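Local coordinates for phospholipase C-beta (PLC-beta) (Sepia officinalis, PDB 3QR0), which belongs to the phosphoinositide-specific phospholipase C family and joins PH, EF-hand, TIM-barrel and C2 domains in one calcium-binding chain, at residues 170-174 and 206-210; 425-429 and 508-514; 557-562 and 634-639. All coordinates share one frame; numbering follows the deposited sequence. Where two conformers were deposited one is given.

Contact 1: residues 170-174 and 206-210; sequences NKIPV and DAIDL
Lys171 and Asp209 lie side by side on one face of a two-stranded antiparallel sheet, their side chains pointing the same way. The lysine chain, extended beyond CG, runs along the carboxylate, and it is methylene carbon that touches: CE of Lys171 is 3.4 Å from OD2 of Asp209. NZ reaches past this oxygen and stays 4.5 Å from OD2 of Asp209, beyond a salt bridge, so the attraction between these two exposed charges is probably modest. Ala207 and Pro173 share the face as a second non-hydrogen-bonded pair, and the CB of Ala207 also meets the CB of Lys171.

Ile172 and Ile208 form the hydrogen-bonded pair and turn to the other face. Ile172 N donates to Ile208 O and Ile208 N to Ile172 O, both at 2.7 Å. With CG1 beside its backbone N (chi1 -63°) and chi2 at 75°, Ile172 brings CD1 3.5 Å from Ile208 O and near the CA of Leu210. At the two ends, Leu210 N donates to Asn170 O at 3.1 Å and Val174 N to Asp206 O at 3.0 Å.

Both isoleucines continue onto Ile177 of helix 174-181, and Ile172 also packs on Phe213. Pro173 is the N-cap of that helix, so the strand passes directly into it. A short antiparallel pairing of two strands, with helices between and after them, as between the paired loops of an EF-hand, is consistent with the EF-hand family to which this region belongs.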
ATOM      1  N   ASN A 170     -16.485  -5.563 -33.678  1.00 48.30           N
ATOM      2  CA  ASN A 170     -15.296  -6.387 -33.906  1.00 48.18           C
ATOM      3  C   ASN A 170     -14.128  -5.632 -34.555  1.00 47.77           C
ATOM      4  O   ASN A 170     -13.350  -6.208 -35.317  1.00 48.09           O
ATOM      5  CB  ASN A 170     -15.664  -7.636 -34.723  1.00 49.15           C
ATOM      6  CG  ASN A 170     -16.643  -8.544 -33.993  1.00 49.75           C
ATOM      7  OD1 ASN A 170     -16.555  -8.725 -32.776  1.00 49.25           O
ATOM      8  ND2 ASN A 170     -17.577  -9.127 -34.738  1.00 51.45           N
ATOM      9  N   LYS A 171     -14.006  -4.345 -34.238  1.00 46.99           N
ATOM     10  CA  LYS A 171     -12.926  -3.517 -34.767  1.00 46.65           C
ATOM     11  C   LYS A 171     -12.400  -2.579 -33.688  1.00 45.31           C
ATOM     12  O   LYS A 171     -13.168  -2.064 -32.873  1.00 44.79           O
ATOM     13  CB  LYS A 171     -13.401  -2.702 -35.971  1.00 47.69           C
ATOM     14  CG  LYS A 171     -13.729  -3.536 -37.200  1.00 49.29           C
ATOM     15  CD  LYS A 171     -14.280  -2.684 -38.332  1.00 50.86           C
ATOM     16  CE  LYS A 171     -14.383  -3.486 -39.622  1.00 52.12           C
ATOM     17  NZ  LYS A 171     -14.912  -2.676 -40.754  1.00 54.10           N
ATOM     18  N   ILE A 172     -11.086  -2.364 -33.698  1.00 44.33           N
ATOM     19  CA  ILE A 172     -10.429  -1.479 -32.745  1.00 43.27           C
ATOM     20  C   ILE A 172     -10.118  -0.156 -33.441  1.00 43.24           C
ATOM     21  O   ILE A 172      -9.270  -0.115 -34.330  1.00 43.48           O
ATOM     22  CB  ILE A 172      -9.113  -2.093 -32.211  1.00 42.66           C
ATOM     23  CG1 ILE A 172      -9.385  -3.389 -31.435  1.00 42.30           C
ATOM     24  CG2 ILE A 172      -8.392  -1.099 -31.305  1.00 42.06           C
ATOM     25  CD1 ILE A 172      -9.720  -4.593 -32.301  1.00 42.75           C
ATOM     26  N   PRO A 173     -10.805   0.930 -33.050  1.00 42.84           N
ATOM     27  CA  PRO A 173     -10.522   2.207 -33.710  1.00 43.14           C
ATOM     28  C   PRO A 173      -9.134   2.750 -33.354  1.00 42.53           C
ATOM     29  O   PRO A 173      -8.709   2.651 -32.200  1.00 41.51           O
ATOM     30  CB  PRO A 173     -11.637   3.136 -33.209  1.00 43.16           C
ATOM     31  CG  PRO A 173     -12.203   2.497 -32.006  1.00 42.61           C
ATOM     32  CD  PRO A 173     -11.858   1.039 -32.026  1.00 42.45           C
ATOM     33  N   VAL A 174      -8.432   3.292 -34.349  1.00 42.81           N
ATOM     34  CA  VAL A 174      -7.113   3.894 -34.132  1.00 42.38           C
ATOM     35  C   VAL A 174      -7.228   5.049 -33.143  1.00 42.02           C
ATOM     36  O   VAL A 174      -6.355   5.249 -32.302  1.00 41.39           O
ATOM     37  CB  VAL A 174      -6.490   4.412 -35.452  1.00 43.20           C
ATOM     38  CG1 VAL A 174      -5.215   5.211 -35.171  1.00 42.53           C
ATOM     39  CG2 VAL A 174      -6.206   3.256 -36.403  1.00 43.21           C
ATOM     40  N   ASP A 206      -9.428   5.372 -39.033  1.00 52.99           N
ATOM     41  CA  ASP A 206      -9.395   3.950 -39.379  1.00 52.71           C
ATOM     42  C   ASP A 206      -9.704   3.067 -38.164  1.00 51.35           C
ATOM     43  O   ASP A 206      -9.828   3.555 -37.040  1.00 50.37           O
ATOM     44  CB  ASP A 206      -8.031   3.568 -39.968  1.00 53.03           C
ATOM     45  CG  ASP A 206      -7.827   4.097 -41.384  1.00 54.60           C
ATOM     46  OD1 ASP A 206      -8.824   4.316 -42.105  1.00 55.71           O
ATOM     47  OD2 ASP A 206      -6.657   4.278 -41.782  1.00 55.70           O
ATOM     48  N   ALA A 207      -9.843   1.769 -38.416  1.00 50.97           N
ATOM     49  CA  ALA A 207     -10.075   0.783 -37.366  1.00 49.90           C
ATOM     50  C   ALA A 207      -9.458  -0.555 -37.764  1.00 49.70           C
ATOM     51  O   ALA A 207      -9.439  -0.905 -38.945  1.00 50.56           O
ATOM     52  CB  ALA A 207     -11.562   0.627 -37.109  1.00 49.95           C
ATOM     53  N   ILE A 208      -8.951  -1.292 -36.778  1.00 48.45           N
ATOM     54  CA  ILE A 208      -8.276  -2.567 -37.016  1.00 48.24           C
ATOM     55  C   ILE A 208      -9.206  -3.733 -36.689  1.00 48.01           C
ATOM     56  O   ILE A 208      -9.902  -3.704 -35.678  1.00 47.27           O
ATOM     57  CB  ILE A 208      -7.003  -2.699 -36.152  1.00 47.48           C
ATOM     58  CG1 ILE A 208      -6.115  -1.459 -36.303  1.00 47.54           C
ATOM     59  CG2 ILE A 208      -6.234  -3.961 -36.527  1.00 47.37           C
ATOM     60  CD1 ILE A 208      -4.860  -1.504 -35.460  1.00 47.12           C
ATOM     61  N   ASP A 209      -9.206  -4.757 -37.539  1.00 48.38           N
ATOM     62  CA  ASP A 209     -10.029  -5.944 -37.308  1.00 48.47           C
ATOM     63  C   ASP A 209      -9.528  -6.719 -36.091  1.00 47.37           C
ATOM     64  O   ASP A 209      -8.318  -6.844 -35.883  1.00 46.94           O
ATOM     65  CB  ASP A 209     -10.019  -6.868 -38.535  1.00 49.51           C
ATOM     66  CG  ASP A 209     -10.746  -6.274 -39.732  1.00 51.08           C
ATOM     67  OD1 ASP A 209     -10.622  -6.842 -40.837  1.00 53.09           O
ATOM     68  OD2 ASP A 209     -11.442  -5.249 -39.580  1.00 52.18           O
ATOM     69  N   LEU A 210     -10.464  -7.237 -35.296  1.00 46.79           N
ATOM     70  CA  LEU A 210     -10.132  -8.053 -34.127  1.00 45.87           C
ATOM     71  C   LEU A 210      -9.240  -9.231 -34.502  1.00 45.83           C
ATOM     72  O   LEU A 210      -8.323  -9.574 -33.756  1.00 45.21           O
ATOM     73  CB  LEU A 210     -11.404  -8.573 -33.447  1.00 45.87           C
ATOM     74  CG  LEU A 210     -11.207  -9.442 -32.195  1.00 45.37           C
ATOM     75  CD1 LEU A 210     -10.398  -8.698 -31.131  1.00 44.51           C
ATOM     76  CD2 LEU A 210     -12.545  -9.881 -31.635  1.00 45.65           C
TER

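Contact 2: residues 425-429 and 508-514; sequences QKLLA and AEAAEEM
Gln425 places its CG beside the backbone N (chi1 -76°) and runs extended from there, which carries its amide from helix 422-436 to the backbone of 508-514. Both ends of the amide are used. OE1 of Gln425 accepts from Ala511 N at 2.9 Å, the donor standing 37° above the carbonyl plane, while NE2 of Gln425 gives an almost straight bond of 3.0 Å to Glu509 O, close to the plane of its own amide. With a further bond from NE2 to Cys420 O, three bonds fix the amide's rotation.

Lys426 bends at its last torsion (chi4 -78°) and crosses the folded chain of Glu513, bringing NZ of Lys426 2.7 Å from OE1 of Glu513, on the syn side but tilted out of the carboxylate plane. Water 1 bonds weakly to NZ of Lys426; it lies unusually close to OE2 of Glu513, and that bond is doubtful.

Beside these polar links, CB of Ala429 meets CB of Glu513 at 3.7 Å. Met514, bent at chi2 and chi3, turns its sulfur back to the helix, SD lying 3.9 Å from CB of Leu428. Gln425, Leu428 and Met514 all reach Asn418 on strand 412-418. Ala511 is the N-cap of helix 512-515, so the glutamine grips the backbone exactly where this short helix starts, against an outer helix of the X half of the TIM-barrel domain.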
ATOM      1  N   GLN A 425     -20.473   7.083  28.242  1.00 29.34           N
ATOM      2  CA  GLN A 425     -19.584   5.904  28.199  1.00 28.99           C
ATOM      3  C   GLN A 425     -20.373   4.591  28.210  1.00 29.41           C
ATOM      4  O   GLN A 425     -19.951   3.602  27.605  1.00 28.83           O
ATOM      5  CB  GLN A 425     -18.581   5.905  29.364  1.00 29.27           C
ATOM      6  CG  GLN A 425     -17.426   6.881  29.194  1.00 29.07           C
ATOM      7  CD  GLN A 425     -16.316   6.666  30.208  1.00 30.45           C
ATOM      8  OE1 GLN A 425     -15.870   5.540  30.432  1.00 30.79           O
ATOM      9  NE2 GLN A 425     -15.855   7.751  30.817  1.00 30.92           N
ATOM     10  N   LYS A 426     -21.504   4.576  28.913  1.00 30.18           N
ATOM     11  CA  LYS A 426     -22.407   3.426  28.880  1.00 30.84           C
ATOM     12  C   LYS A 426     -22.881   3.178  27.458  1.00 30.30           C
ATOM     13  O   LYS A 426     -22.974   2.029  27.017  1.00 30.13           O
ATOM     14  CB  LYS A 426     -23.609   3.640  29.800  1.00 32.07           C
ATOM     15  CG  LYS A 426     -23.302   3.412  31.267  1.00 33.55           C
ATOM     16  CD  LYS A 426     -24.424   3.926  32.154  1.00 35.43           C
ATOM     17  CE  LYS A 426     -24.213   3.525  33.606  1.00 37.50           C
ATOM     18  NZ  LYS A 426     -24.578   2.089  33.876  1.00 38.35           N
ATOM     19  N   LEU A 427     -23.158   4.267  26.742  1.00 29.84           N
ATOM     20  CA  LEU A 427     -23.594   4.191  25.357  1.00 29.54           C
ATOM     21  C   LEU A 427     -22.460   3.758  24.431  1.00 28.62           C
ATOM     22  O   LEU A 427     -22.693   2.965  23.520  1.00 28.91           O
ATOM     23  CB  LEU A 427     -24.203   5.525  24.906  1.00 29.61           C
ATOM     24  CG  LEU A 427     -25.468   5.922  25.675  1.00 30.93           C
ATOM     25  CD1 LEU A 427     -25.916   7.326  25.303  1.00 31.93           C
ATOM     26  CD2 LEU A 427     -26.595   4.914  25.434  1.00 31.67           C
ATOM     27  N   LEU A 428     -21.243   4.254  24.664  1.00 28.14           N
ATOM     28  CA  LEU A 428     -20.073   3.783  23.911  1.00 27.08           C
ATOM     29  C   LEU A 428     -19.982   2.264  23.993  1.00 27.38           C
ATOM     30  O   LEU A 428     -19.882   1.585  22.972  1.00 26.79           O
ATOM     31  CB  LEU A 428     -18.765   4.378  24.443  1.00 26.78           C
ATOM     32  CG  LEU A 428     -18.518   5.886  24.379  1.00 25.91           C
ATOM     33  CD1 LEU A 428     -17.177   6.213  25.021  1.00 25.14           C
ATOM     34  CD2 LEU A 428     -18.572   6.412  22.958  1.00 25.36           C
ATOM     35  N   ALA A 429     -20.017   1.745  25.220  1.00 28.12           N
ATOM     36  CA  ALA A 429     -19.923   0.304  25.466  1.00 28.67           C
ATOM     37  C   ALA A 429     -21.076  -0.445  24.822  1.00 29.07           C
ATOM     38  O   ALA A 429     -20.875  -1.492  24.208  1.00 29.16           O
ATOM     39  CB  ALA A 429     -19.888   0.020  26.964  1.00 29.05           C
ATOM     40  N   ALA A 508     -11.118  11.171  30.609  1.00 36.45           N
ATOM     41  CA  ALA A 508     -12.035  10.925  31.717  1.00 37.23           C
ATOM     42  C   ALA A 508     -11.663   9.612  32.399  1.00 37.51           C
ATOM     43  O   ALA A 508     -10.967   8.781  31.816  1.00 36.91           O
ATOM     44  CB  ALA A 508     -13.466  10.863  31.215  1.00 37.04           C
ATOM     45  N   GLU A 509     -12.125   9.429  33.634  1.00 38.69           N
ATOM     46  CA  GLU A 509     -11.954   8.151  34.330  1.00 39.40           C
ATOM     47  C   GLU A 509     -12.814   7.122  33.612  1.00 38.87           C
ATOM     48  O   GLU A 509     -13.860   7.461  33.051  1.00 38.96           O
ATOM     49  CB  GLU A 509     -12.387   8.233  35.801  1.00 40.83           C
ATOM     50  CG  GLU A 509     -11.812   9.401  36.599  1.00 42.88           C
ATOM     51  CD  GLU A 509     -10.303   9.494  36.525  1.00 44.52           C
ATOM     52  OE1 GLU A 509      -9.627   8.441  36.577  1.00 46.27           O
ATOM     53  OE2 GLU A 509      -9.790  10.631  36.424  1.00 46.50           O
ATOM     54  N   ALA A 510     -12.379   5.869  33.627  1.00 38.38           N
ATOM     55  CA  ALA A 510     -13.103   4.816  32.938  1.00 37.93           C
ATOM     56  C   ALA A 510     -14.358   4.448  33.717  1.00 38.42           C
ATOM     57  O   ALA A 510     -14.318   4.287  34.939  1.00 39.28           O
ATOM     58  CB  ALA A 510     -12.217   3.592  32.749  1.00 37.71           C
ATOM     59  N   ALA A 511     -15.474   4.348  33.005  1.00 37.98           N
ATOM     60  CA  ALA A 511     -16.676   3.730  33.547  1.00 38.42           C
ATOM     61  C   ALA A 511     -16.440   2.224  33.539  1.00 38.29           C
ATOM     62  O   ALA A 511     -15.600   1.725  32.781  1.00 36.77           O
ATOM     63  CB  ALA A 511     -17.884   4.082  32.707  1.00 38.20           C
ATOM     64  N   GLU A 512     -17.182   1.502  34.374  1.00 38.93           N
ATOM     65  CA  GLU A 512     -17.009   0.055  34.484  1.00 39.25           C
ATOM     66  C   GLU A 512     -17.361  -0.681  33.183  1.00 38.41           C
ATOM     67  O   GLU A 512     -16.720  -1.674  32.848  1.00 38.03           O
ATOM     68  CB  GLU A 512     -17.815  -0.503  35.667  1.00 40.69           C
ATOM     69  CG  GLU A 512     -17.548  -1.983  35.952  1.00 42.21           C
ATOM     70  CD  GLU A 512     -17.720  -2.355  37.419  1.00 45.13           C
ATOM     71  OE1 GLU A 512     -18.608  -1.789  38.096  1.00 47.52           O
ATOM     72  OE2 GLU A 512     -16.962  -3.225  37.898  1.00 47.42           O
ATOM     73  N   GLU A 513     -18.352  -0.185  32.442  1.00 38.00           N
ATOM     74  CA  GLU A 513     -18.755  -0.821  31.176  1.00 37.33           C
ATOM     75  C   GLU A 513     -17.673  -0.727  30.098  1.00 35.76           C
ATOM     76  O   GLU A 513     -17.539  -1.639  29.282  1.00 35.16           O
ATOM     77  CB  GLU A 513     -20.056  -0.224  30.624  1.00 37.78           C
ATOM     78  CG  GLU A 513     -21.312  -0.588  31.406  1.00 39.86           C
ATOM     79  CD  GLU A 513     -21.593   0.345  32.571  1.00 42.03           C
ATOM     80  OE1 GLU A 513     -22.708   0.253  33.131  1.00 44.26           O
ATOM     81  OE2 GLU A 513     -20.716   1.166  32.931  1.00 42.17           O
ATOM     82  N   MET A 514     -16.925   0.377  30.080  1.00 34.64           N
ATOM     83  CA  MET A 514     -15.811   0.523  29.137  1.00 33.37           C
ATOM     84  C   MET A 514     -14.599  -0.250  29.631  1.00 32.47           C
ATOM     85  O   MET A 514     -13.974  -0.975  28.865  1.00 31.89           O
ATOM     86  CB  MET A 514     -15.434   1.994  28.915  1.00 33.14           C
ATOM     87  CG  MET A 514     -16.294   2.714  27.883  1.00 33.98           C
ATOM     88  SD  MET A 514     -16.357   1.891  26.277  1.00 35.15           S
ATOM     89  CE  MET A 514     -14.625   1.928  25.808  1.00 34.47           C
TER
HETATM   90  O   HOH W   1     -21.364   2.265  35.108  1.00 36.15           O

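Contact 3: residues 557-562 and 634-639; sequences PEDFVD and KRFDPF
A salt-bridge network joins the helix of 557-562, in the Y half of the TIM-barrel domain, to the irregular segment 634-639, with Arg635 at its centre. The arginine bends at chi2 and chi3 (-76° and -84°), which lays its guanidinium over the helix with CB of Glu558 against one face, 3.5 Å from CZ of Arg635. Two aspartates one turn apart meet its edge. NH1 and NH2 of Arg635 grip a single oxygen end-on, OD1 of Asp559, the NH1 bond being 2.7 Å. NH1 of Arg635 also binds OD1 of Asp562 at 2.9 Å, coming from well above that carboxylate's plane. Both acceptors lie within 2° of the guanidinium plane, which fixes the rotation of the group.

Water 2 adds a backbone link, accepting from Phe636 N and donating to Glu558 O and to OD2 of Asp562, an oxygen that also forms a salt bridge with Lys565. Phe636 O, by contrast, is buried with no polar partner in the model, although Glu558 CA and Val561 CG2 approach it. Asp637 turns back to its own chain in an Asx turn: OD1 of Asp637 accepts from Phe639 N at 2.9 Å.

The apolar side is formed by CG2 of Val561, which touches both Pro638 CD and, obliquely, the Phe636 ring, and by CB of Pro557, 4.0 Å from CD2 at the edge of the Phe639 ring. Phe636 stacks edge-to-face with Phe628 of helix 627-630 and touches Leu678, while Phe639 packs on Leu553 of helix 546-555 and, with Pro557, on Arg797 of helix 793-800.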
ATOM      1  N   PRO A 557      18.034   3.618  24.515  1.00 28.23           N
ATOM      2  CA  PRO A 557      17.615   2.975  23.274  1.00 27.12           C
ATOM      3  C   PRO A 557      17.556   1.445  23.359  1.00 26.72           C
ATOM      4  O   PRO A 557      16.599   0.846  22.862  1.00 25.50           O
ATOM      5  CB  PRO A 557      18.680   3.423  22.260  1.00 27.43           C
ATOM      6  CG  PRO A 557      19.837   3.859  23.060  1.00 28.48           C
ATOM      7  CD  PRO A 557      19.303   4.354  24.362  1.00 28.73           C
ATOM      8  N   GLU A 558      18.567   0.833  23.981  0.50 26.79           N
ATOM      9  CA  GLU A 558      18.617  -0.625  24.129  0.50 26.51           C
ATOM     10  C   GLU A 558      17.461  -1.152  24.976  0.50 26.51           C
ATOM     11  O   GLU A 558      16.850  -2.168  24.637  0.50 26.01           O
ATOM     12  CB  GLU A 558      19.945  -1.072  24.746  0.50 27.15           C
ATOM     13  CG  GLU A 558      21.176  -0.704  23.937  0.50 26.45           C
ATOM     14  CD  GLU A 558      21.854   0.557  24.432  0.50 25.92           C
ATOM     15  OE1 GLU A 558      21.188   1.389  25.087  0.50 24.41           O
ATOM     16  OE2 GLU A 558      23.066   0.713  24.165  0.50 25.76           O
ATOM     17  N   ASP A 559      17.164  -0.459  26.073  1.00 27.01           N
ATOM     18  CA  ASP A 559      16.045  -0.833  26.942  1.00 27.15           C
ATOM     19  C   ASP A 559      14.692  -0.707  26.231  1.00 26.28           C
ATOM     20  O   ASP A 559      13.779  -1.494  26.489  1.00 25.35           O
ATOM     21  CB  ASP A 559      16.015   0.025  28.209  1.00 28.03           C
ATOM     22  CG  ASP A 559      17.239  -0.175  29.099  1.00 29.95           C
ATOM     23  OD1 ASP A 559      17.964  -1.179  28.946  1.00 30.72           O
ATOM     24  OD2 ASP A 559      17.466   0.690  29.969  1.00 32.64           O
ATOM     25  N   PHE A 560      14.572   0.279  25.338  1.00 25.73           N
ATOM     26  CA  PHE A 560      13.339   0.486  24.579  1.00 25.41           C
ATOM     27  C   PHE A 560      13.096  -0.730  23.682  1.00 24.67           C
ATOM     28  O   PHE A 560      11.992  -1.279  23.652  1.00 24.41           O
ATOM     29  CB  PHE A 560      13.425   1.770  23.739  1.00 25.43           C
ATOM     30  CG  PHE A 560      12.094   2.431  23.450  1.00 26.10           C
ATOM     31  CD1 PHE A 560      10.880   1.752  23.577  1.00 26.97           C
ATOM     32  CD2 PHE A 560      12.068   3.745  22.999  1.00 26.98           C
ATOM     33  CE1 PHE A 560       9.678   2.388  23.297  1.00 27.03           C
ATOM     34  CE2 PHE A 560      10.863   4.379  22.710  1.00 27.40           C
ATOM     35  CZ  PHE A 560       9.671   3.701  22.859  1.00 26.63           C
ATOM     36  N   VAL A 561      14.136  -1.152  22.964  1.00 24.30           N
ATOM     37  CA  VAL A 561      14.057  -2.348  22.124  1.00 23.79           C
ATOM     38  C   VAL A 561      13.669  -3.588  22.947  1.00 24.12           C
ATOM     39  O   VAL A 561      12.830  -4.376  22.516  1.00 23.84           O
ATOM     40  CB  VAL A 561      15.388  -2.598  21.377  1.00 23.86           C
ATOM     41  CG1 VAL A 561      15.380  -3.949  20.668  1.00 23.59           C
ATOM     42  CG2 VAL A 561      15.666  -1.464  20.378  1.00 23.00           C
ATOM     43  N   ASP A 562      14.260  -3.738  24.133  1.00 24.49           N
ATOM     44  CA  ASP A 562      13.963  -4.880  25.002  1.00 25.03           C
ATOM     45  C   ASP A 562      12.525  -4.857  25.526  1.00 24.53           C
ATOM     46  O   ASP A 562      11.859  -5.888  25.559  1.00 23.98           O
ATOM     47  CB  ASP A 562      14.934  -4.934  26.184  1.00 25.91           C
ATOM     48  CG  ASP A 562      16.292  -5.540  25.824  1.00 26.54           C
ATOM     49  OD1 ASP A 562      17.140  -5.619  26.732  1.00 27.73           O
ATOM     50  OD2 ASP A 562      16.519  -5.933  24.659  1.00 26.83           O
ATOM     51  N   LYS A 634      19.505 -10.708  23.400  1.00 36.79           N
ATOM     52  CA  LYS A 634      20.321  -9.790  22.594  1.00 36.40           C
ATOM     53  C   LYS A 634      20.044  -8.325  22.948  1.00 35.47           C
ATOM     54  O   LYS A 634      18.889  -7.929  23.117  1.00 35.30           O
ATOM     55  CB  LYS A 634      20.067 -10.020  21.098  1.00 36.06           C
ATOM     56  CG  LYS A 634      21.239  -9.613  20.202  1.00 37.24           C
ATOM     57  CD  LYS A 634      20.876  -9.678  18.725  1.00 37.88           C
ATOM     58  CE  LYS A 634      22.110  -9.856  17.840  1.00 38.91           C
ATOM     59  NZ  LYS A 634      23.175  -8.849  18.110  1.00 39.75           N
ATOM     60  N   ARG A 635      21.110  -7.539  23.072  1.00 34.78           N
ATOM     61  CA  ARG A 635      21.007  -6.093  23.239  1.00 34.12           C
ATOM     62  C   ARG A 635      21.283  -5.440  21.893  1.00 33.27           C
ATOM     63  O   ARG A 635      22.235  -5.817  21.210  1.00 33.10           O
ATOM     64  CB  ARG A 635      22.010  -5.582  24.277  1.00 34.75           C
ATOM     65  CG  ARG A 635      21.720  -6.032  25.700  1.00 35.04           C
ATOM     66  CD  ARG A 635      20.556  -5.261  26.315  1.00 34.11           C
ATOM     67  NE  ARG A 635      20.969  -3.985  26.895  1.00 33.54           N
ATOM     68  CZ  ARG A 635      20.154  -3.139  27.522  1.00 33.63           C
ATOM     69  NH1 ARG A 635      18.861  -3.410  27.650  1.00 33.13           N
ATOM     70  NH2 ARG A 635      20.633  -2.006  28.020  1.00 34.23           N
ATOM     71  N   PHE A 636      20.444  -4.476  21.517  1.00 32.15           N
ATOM     72  CA  PHE A 636      20.562  -3.798  20.225  1.00 31.26           C
ATOM     73  C   PHE A 636      20.359  -2.287  20.364  1.00 30.82           C
ATOM     74  O   PHE A 636      19.322  -1.837  20.845  1.00 30.16           O
ATOM     75  CB  PHE A 636      19.546  -4.366  19.235  1.00 30.38           C
ATOM     76  CG  PHE A 636      19.471  -3.604  17.940  1.00 29.88           C
ATOM     77  CD1 PHE A 636      20.584  -3.505  17.117  1.00 29.75           C
ATOM     78  CD2 PHE A 636      18.295  -2.976  17.550  1.00 28.84           C
ATOM     79  CE1 PHE A 636      20.526  -2.803  15.920  1.00 29.12           C
ATOM     80  CE2 PHE A 636      18.227  -2.271  16.354  1.00 28.88           C
ATOM     81  CZ  PHE A 636      19.353  -2.185  15.538  1.00 29.07           C
ATOM     82  N   ASP A 637      21.370  -1.524  19.949  1.00 30.62           N
ATOM     83  CA  ASP A 637      21.300  -0.070  19.919  1.00 30.31           C
ATOM     84  C   ASP A 637      20.994   0.358  18.478  1.00 29.51           C
ATOM     85  O   ASP A 637      21.854   0.237  17.603  1.00 29.13           O
ATOM     86  CB  ASP A 637      22.629   0.528  20.407  1.00 31.12           C
ATOM     87  CG  ASP A 637      22.631   2.050  20.418  1.00 31.56           C
ATOM     88  OD1 ASP A 637      21.614   2.672  20.041  1.00 31.05           O
ATOM     89  OD2 ASP A 637      23.665   2.628  20.818  1.00 33.40           O
ATOM     90  N   PRO A 638      19.762   0.839  18.220  1.00 28.82           N
ATOM     91  CA  PRO A 638      19.409   1.274  16.868  1.00 28.37           C
ATOM     92  C   PRO A 638      20.182   2.490  16.356  1.00 28.58           C
ATOM     93  O   PRO A 638      20.084   2.805  15.177  1.00 28.17           O
ATOM     94  CB  PRO A 638      17.914   1.600  16.978  1.00 27.91           C
ATOM     95  CG  PRO A 638      17.665   1.806  18.407  1.00 28.29           C
ATOM     96  CD  PRO A 638      18.594   0.888  19.117  1.00 28.68           C
ATOM     97  N   PHE A 639      20.942   3.157  17.223  1.00 29.34           N
ATOM     98  CA  PHE A 639      21.825   4.241  16.795  1.00 29.85           C
ATOM     99  C   PHE A 639      23.236   3.768  16.439  1.00 30.74           C
ATOM    100  O   PHE A 639      24.114   4.591  16.181  1.00 31.10           O
ATOM    101  CB  PHE A 639      21.891   5.326  17.870  1.00 30.06           C
ATOM    102  CG  PHE A 639      20.593   6.027  18.081  1.00 29.38           C
ATOM    103  CD1 PHE A 639      20.181   7.025  17.204  1.00 29.02           C
ATOM    104  CD2 PHE A 639      19.766   5.686  19.141  1.00 28.60           C
ATOM    105  CE1 PHE A 639      18.985   7.674  17.388  1.00 28.15           C
ATOM    106  CE2 PHE A 639      18.565   6.329  19.331  1.00 28.20           C
ATOM    107  CZ  PHE A 639      18.170   7.327  18.454  1.00 28.31           C
TER
HETATM  108  O   HOH W   2      18.288  -4.181  23.418  1.00 17.27           O

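The three contacts follow one another along the chain without overlapping. Contact 1, in the EF-hand region, stands apart: its centre is about 66 Å from that of contact 2 and about 64 Å from that of contact 3, across the centre of the chain from both. Contacts 2 and 3 are closer, about 37 Å between centres and about 23 Å between nearest atoms, and involve helices from the X and Y halves of the TIM-barrel domain. In contact 2 the Leu428 side chain is about 13 Å from the calcium ion held at Asn339, Glu368, Asp370 and Glu417, too far for direct coordination; Glu417 directly precedes Asn418, against which contact 2 packs.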